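Local coordinates for protein ABC transporter (Thermotoga maritima, PDB 1JI0) that binds ATP and probably hydrolyses it to power the import of branched-chain amino acids, as the nucleotide-binding component of an ABC transporter, at residues V29-G39 against N186-Q197. Sequence-based numbering, arbitrary orientation.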
loop_
_atom_site.group_PDB
_atom_site.type_symbol
_atom_site.label_atom_id
_atom_site.label_comp_id
_atom_site.label_asym_id
_atom_site.label_seq_id
_atom_site.Cartn_x
_atom_site.Cartn_y
_atom_site.Cartn_z
ATOM N N VAL A 29 -6.048 -6.786 8.445
ATOM C CA VAL A 29 -6.529 -6.130 7.230
ATOM C C VAL A 29 -7.622 -7.047 6.675
ATOM O O VAL A 29 -7.325 -8.057 6.039
ATOM C CB VAL A 29 -5.396 -5.972 6.186
ATOM C CG1 VAL A 29 -5.891 -5.156 5.005
ATOM C CG2 VAL A 29 -4.174 -5.294 6.836
ATOM N N PRO A 30 -8.902 -6.716 6.939
ATOM C CA PRO A 30 -10.037 -7.523 6.468
ATOM C C PRO A 30 -10.209 -7.491 4.955
ATOM O O PRO A 30 -9.923 -6.480 4.306
ATOM C CB PRO A 30 -11.243 -6.899 7.191
ATOM C CG PRO A 30 -10.618 -6.234 8.423
ATOM C CD PRO A 30 -9.364 -5.635 7.830
ATOM N N ARG A 31 -10.696 -8.604 4.411
ATOM C CA ARG A 31 -10.923 -8.744 2.981
ATOM C C ARG A 31 -11.836 -7.638 2.470
ATOM O O ARG A 31 -12.855 -7.336 3.090
ATOM C CB ARG A 31 -11.553 -10.114 2.683
ATOM C CG ARG A 31 -11.946 -10.343 1.209
ATOM C CD ARG A 31 -12.239 -11.819 0.956
ATOM N NE ARG A 31 -11.076 -12.632 1.316
ATOM C CZ ARG A 31 -9.975 -12.748 0.573
ATOM N NH1 ARG A 31 -9.884 -12.120 -0.588
ATOM N NH2 ARG A 31 -8.940 -13.452 1.016
ATOM N N GLY A 32 -11.454 -7.035 1.346
ATOM C CA GLY A 32 -12.256 -5.986 0.733
ATOM C C GLY A 32 -12.204 -4.616 1.379
ATOM O O GLY A 32 -12.909 -3.707 0.948
ATOM N N GLN A 33 -11.379 -4.447 2.406
ATOM C CA GLN A 33 -11.295 -3.151 3.068
ATOM C C GLN A 33 -10.005 -2.403 2.776
ATOM O O GLN A 33 -9.050 -2.959 2.226
ATOM C CB GLN A 33 -11.419 -3.319 4.590
ATOM C CG GLN A 33 -12.802 -3.716 5.079
ATOM C CD GLN A 33 -12.881 -3.761 6.594
ATOM O OE1 GLN A 33 -12.092 -3.120 7.281
ATOM N NE2 GLN A 33 -13.840 -4.513 7.119
ATOM N N ILE A 34 -9.994 -1.125 3.131
ATOM C CA ILE A 34 -8.804 -0.303 2.994
ATOM C C ILE A 34 -8.421 -0.025 4.434
ATOM O O ILE A 34 -9.200 0.567 5.186
ATOM C CB ILE A 34 -9.086 1.048 2.301
ATOM C CG1 ILE A 34 -9.332 0.842 0.807
ATOM C CG2 ILE A 34 -7.903 2.000 2.534
ATOM C CD1 ILE A 34 -9.895 2.089 0.104
ATOM N N VAL A 35 -7.246 -0.486 4.837
ATOM C CA VAL A 35 -6.767 -0.251 6.190
ATOM C C VAL A 35 -5.565 0.666 6.081
ATOM O O VAL A 35 -4.731 0.493 5.202
ATOM C CB VAL A 35 -6.339 -1.565 6.881
ATOM C CG1 VAL A 35 -5.589 -1.253 8.178
ATOM C CG2 VAL A 35 -7.566 -2.403 7.186
ATOM N N THR A 36 -5.470 1.652 6.962
ATOM C CA THR A 36 -4.343 2.546 6.890
ATOM C C THR A 36 -3.536 2.591 8.178
ATOM O O THR A 36 -4.065 2.486 9.289
ATOM C CB THR A 36 -4.783 3.980 6.496
ATOM O OG1 THR A 36 -3.616 4.788 6.282
ATOM C CG2 THR A 36 -5.646 4.609 7.596
ATOM N N LEU A 37 -2.231 2.716 8.003
ATOM C CA LEU A 37 -1.302 2.813 9.109
ATOM C C LEU A 37 -0.750 4.222 8.949
ATOM O O LEU A 37 -0.158 4.549 7.921
ATOM C CB LEU A 37 -0.213 1.757 8.943
ATOM C CG LEU A 37 0.927 1.652 9.946
ATOM C CD1 LEU A 37 0.385 1.421 11.358
ATOM C CD2 LEU A 37 1.831 0.494 9.511
ATOM N N ILE A 38 -0.990 5.066 9.949
ATOM C CA ILE A 38 -0.526 6.443 9.902
ATOM C C ILE A 38 0.377 6.749 11.083
ATOM O O ILE A 38 0.394 6.015 12.069
ATOM C CB ILE A 38 -1.717 7.436 9.903
ATOM C CG1 ILE A 38 -2.512 7.314 11.207
ATOM C CG2 ILE A 38 -2.630 7.151 8.710
ATOM C CD1 ILE A 38 -3.663 8.306 11.310
ATOM N N GLY A 39 1.138 7.832 10.965
ATOM C CA GLY A 39 2.036 8.230 12.027
ATOM C C GLY A 39 3.086 9.170 11.480
ATOM O O GLY A 39 3.264 9.265 10.264
ATOM N N ASN A 186 -10.411 -0.157 -4.536
ATOM C CA ASN A 186 -11.058 -0.910 -3.470
ATOM C C ASN A 186 -12.501 -1.256 -3.798
ATOM O O ASN A 186 -12.995 -2.303 -3.395
ATOM C CB ASN A 186 -11.035 -0.128 -2.159
ATOM C CG ASN A 186 -11.710 -0.888 -1.025
ATOM O OD1 ASN A 186 -11.230 -1.937 -0.593
ATOM N ND2 ASN A 186 -12.833 -0.373 -0.554
ATOM N N GLN A 187 -13.184 -0.364 -4.507
ATOM C CA GLN A 187 -14.577 -0.604 -4.883
ATOM C C GLN A 187 -14.700 -1.805 -5.818
ATOM O O GLN A 187 -15.782 -2.370 -5.978
ATOM C CB GLN A 187 -15.173 0.656 -5.524
ATOM C CG GLN A 187 -15.423 1.771 -4.503
ATOM C CD GLN A 187 -15.799 3.106 -5.135
ATOM O OE1 GLN A 187 -16.184 4.046 -4.432
ATOM N NE2 GLN A 187 -15.681 3.200 -6.460
ATOM N N GLU A 188 -13.588 -2.200 -6.430
ATOM C CA GLU A 188 -13.589 -3.361 -7.309
ATOM C C GLU A 188 -13.308 -4.627 -6.508
ATOM O O GLU A 188 -13.332 -5.728 -7.053
ATOM C CB GLU A 188 -12.559 -3.199 -8.427
ATOM C CG GLU A 188 -12.918 -2.073 -9.370
ATOM C CD GLU A 188 -14.322 -2.219 -9.925
ATOM O OE1 GLU A 188 -14.938 -1.186 -10.265
ATOM O OE2 GLU A 188 -14.808 -3.368 -10.028
ATOM N N GLY A 189 -13.039 -4.464 -5.214
ATOM C CA GLY A 189 -12.805 -5.614 -4.355
ATOM C C GLY A 189 -11.412 -5.795 -3.778
ATOM O O GLY A 189 -11.213 -6.588 -2.860
ATOM N N THR A 190 -10.448 -5.055 -4.297
ATOM C CA THR A 190 -9.073 -5.170 -3.839
ATOM C C THR A 190 -8.839 -4.732 -2.389
ATOM O O THR A 190 -9.229 -3.641 -1.986
ATOM C CB THR A 190 -8.155 -4.371 -4.773
ATOM O OG1 THR A 190 -8.378 -4.801 -6.123
ATOM C CG2 THR A 190 -6.705 -4.591 -4.424
ATOM N N THR A 191 -8.197 -5.598 -1.614
ATOM C CA THR A 191 -7.881 -5.315 -0.220
ATOM C C THR A 191 -6.611 -4.482 -0.223
ATOM O O THR A 191 -5.639 -4.829 -0.897
ATOM C CB THR A 191 -7.638 -6.618 0.560
ATOM O OG1 THR A 191 -8.788 -7.460 0.431
ATOM C CG2 THR A 191 -7.390 -6.324 2.032
ATOM N N ILE A 192 -6.620 -3.387 0.526
ATOM C CA ILE A 192 -5.482 -2.476 0.571
ATOM C C ILE A 192 -4.953 -2.146 1.960
ATOM O O ILE A 192 -5.731 -1.965 2.900
ATOM C CB ILE A 192 -5.859 -1.124 -0.106
ATOM C CG1 ILE A 192 -6.200 -1.356 -1.575
ATOM C CG2 ILE A 192 -4.721 -0.108 0.046
ATOM C CD1 ILE A 192 -6.775 -0.135 -2.278
ATOM N N LEU A 193 -3.625 -2.076 2.081
ATOM C CA LEU A 193 -2.966 -1.673 3.322
ATOM C C LEU A 193 -2.207 -0.419 2.895
ATOM O O LEU A 193 -1.240 -0.484 2.133
ATOM C CB LEU A 193 -1.999 -2.740 3.864
ATOM C CG LEU A 193 -1.342 -2.341 5.203
ATOM C CD1 LEU A 193 -2.377 -1.774 6.140
ATOM C CD2 LEU A 193 -0.703 -3.529 5.880
ATOM N N LEU A 194 -2.678 0.725 3.378
ATOM C CA LEU A 194 -2.127 2.019 3.025
ATOM C C LEU A 194 -1.360 2.687 4.157
ATOM O O LEU A 194 -1.911 2.923 5.234
ATOM C CB LEU A 194 -3.284 2.926 2.580
ATOM C CG LEU A 194 -3.059 4.400 2.252
ATOM C CD1 LEU A 194 -2.272 4.519 0.939
ATOM C CD2 LEU A 194 -4.406 5.103 2.126
ATOM N N VAL A 195 -0.084 2.977 3.913
ATOM C CA VAL A 195 0.751 3.659 4.888
ATOM C C VAL A 195 0.860 5.107 4.402
ATOM O O VAL A 195 1.203 5.354 3.248
ATOM C CB VAL A 195 2.156 3.036 4.966
ATOM C CG1 VAL A 195 3.081 3.964 5.725
ATOM C CG2 VAL A 195 2.091 1.682 5.662
ATOM N N GLU A 196 0.563 6.062 5.276
ATOM C CA GLU A 196 0.601 7.465 4.885
ATOM C C GLU A 196 1.009 8.425 5.981
ATOM O O GLU A 196 0.833 8.165 7.169
ATOM C CB GLU A 196 -0.768 7.901 4.341
ATOM C CG GLU A 196 -0.906 7.849 2.829
ATOM C CD GLU A 196 -0.058 8.898 2.130
ATOM O OE1 GLU A 196 0.554 9.730 2.830
ATOM O OE2 GLU A 196 -0.005 8.899 0.885
ATOM N N GLN A 197 1.573 9.540 5.552
ATOM C CA GLN A 197 1.979 10.596 6.457
ATOM C C GLN A 197 0.809 11.577 6.406
ATOM O O GLN A 197 0.523 12.277 7.376
ATOM C CB GLN A 197 3.269 11.251 5.960
ATOM C CG GLN A 197 3.691 12.479 6.737
ATOM C CD GLN A 197 5.182 12.738 6.632
ATOM O OE1 GLN A 197 5.772 12.622 5.552
ATOM N NE2 GLN A 197 5.801 13.096 7.756
HETATM O O HOH W 1 -13.950 -3.838 -1.485
#
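L194 O is gripped on both faces of its carbonyl plane: T36 OG1 donates to it from above one face at 2.7 Å, 41° out of the plane, and L37 N comes in on the opposite face. The T36 hydroxyl gets there because OG1 is anti to the backbone N (chi1 -173°). Along strands 34-38 and 192-196, which run parallel, backbone bonds run back and forth between the two, nearly straight from Q33 to V35 and more bent at L37, with L194 N reaching V35 O at 2.8 Å. On the face of V35 and L37, V35 CG1 packs on L193 CD1 at 3.8 Å, and V195 lies alongside L37, both against helix 45-52. At the other end T191 sits against the type II turn P30-Q33, its OG1 taking the G32 N-H (2.9 Å, 164°) while CG2 rests on V29 CG1 at 3.5 Å. A valine in its place would probably leave the G32 amide without that acceptor and the turn less firmly held. I34 CD1 reaches the CB of N186 at 3.4 Å, beside the helix end that G189 closes with a Schellman motif. These are neighbouring central strands of a P-loop NTPase core; strand 34-38 leads through G39 into the Walker A loop, where K45 binds ATP.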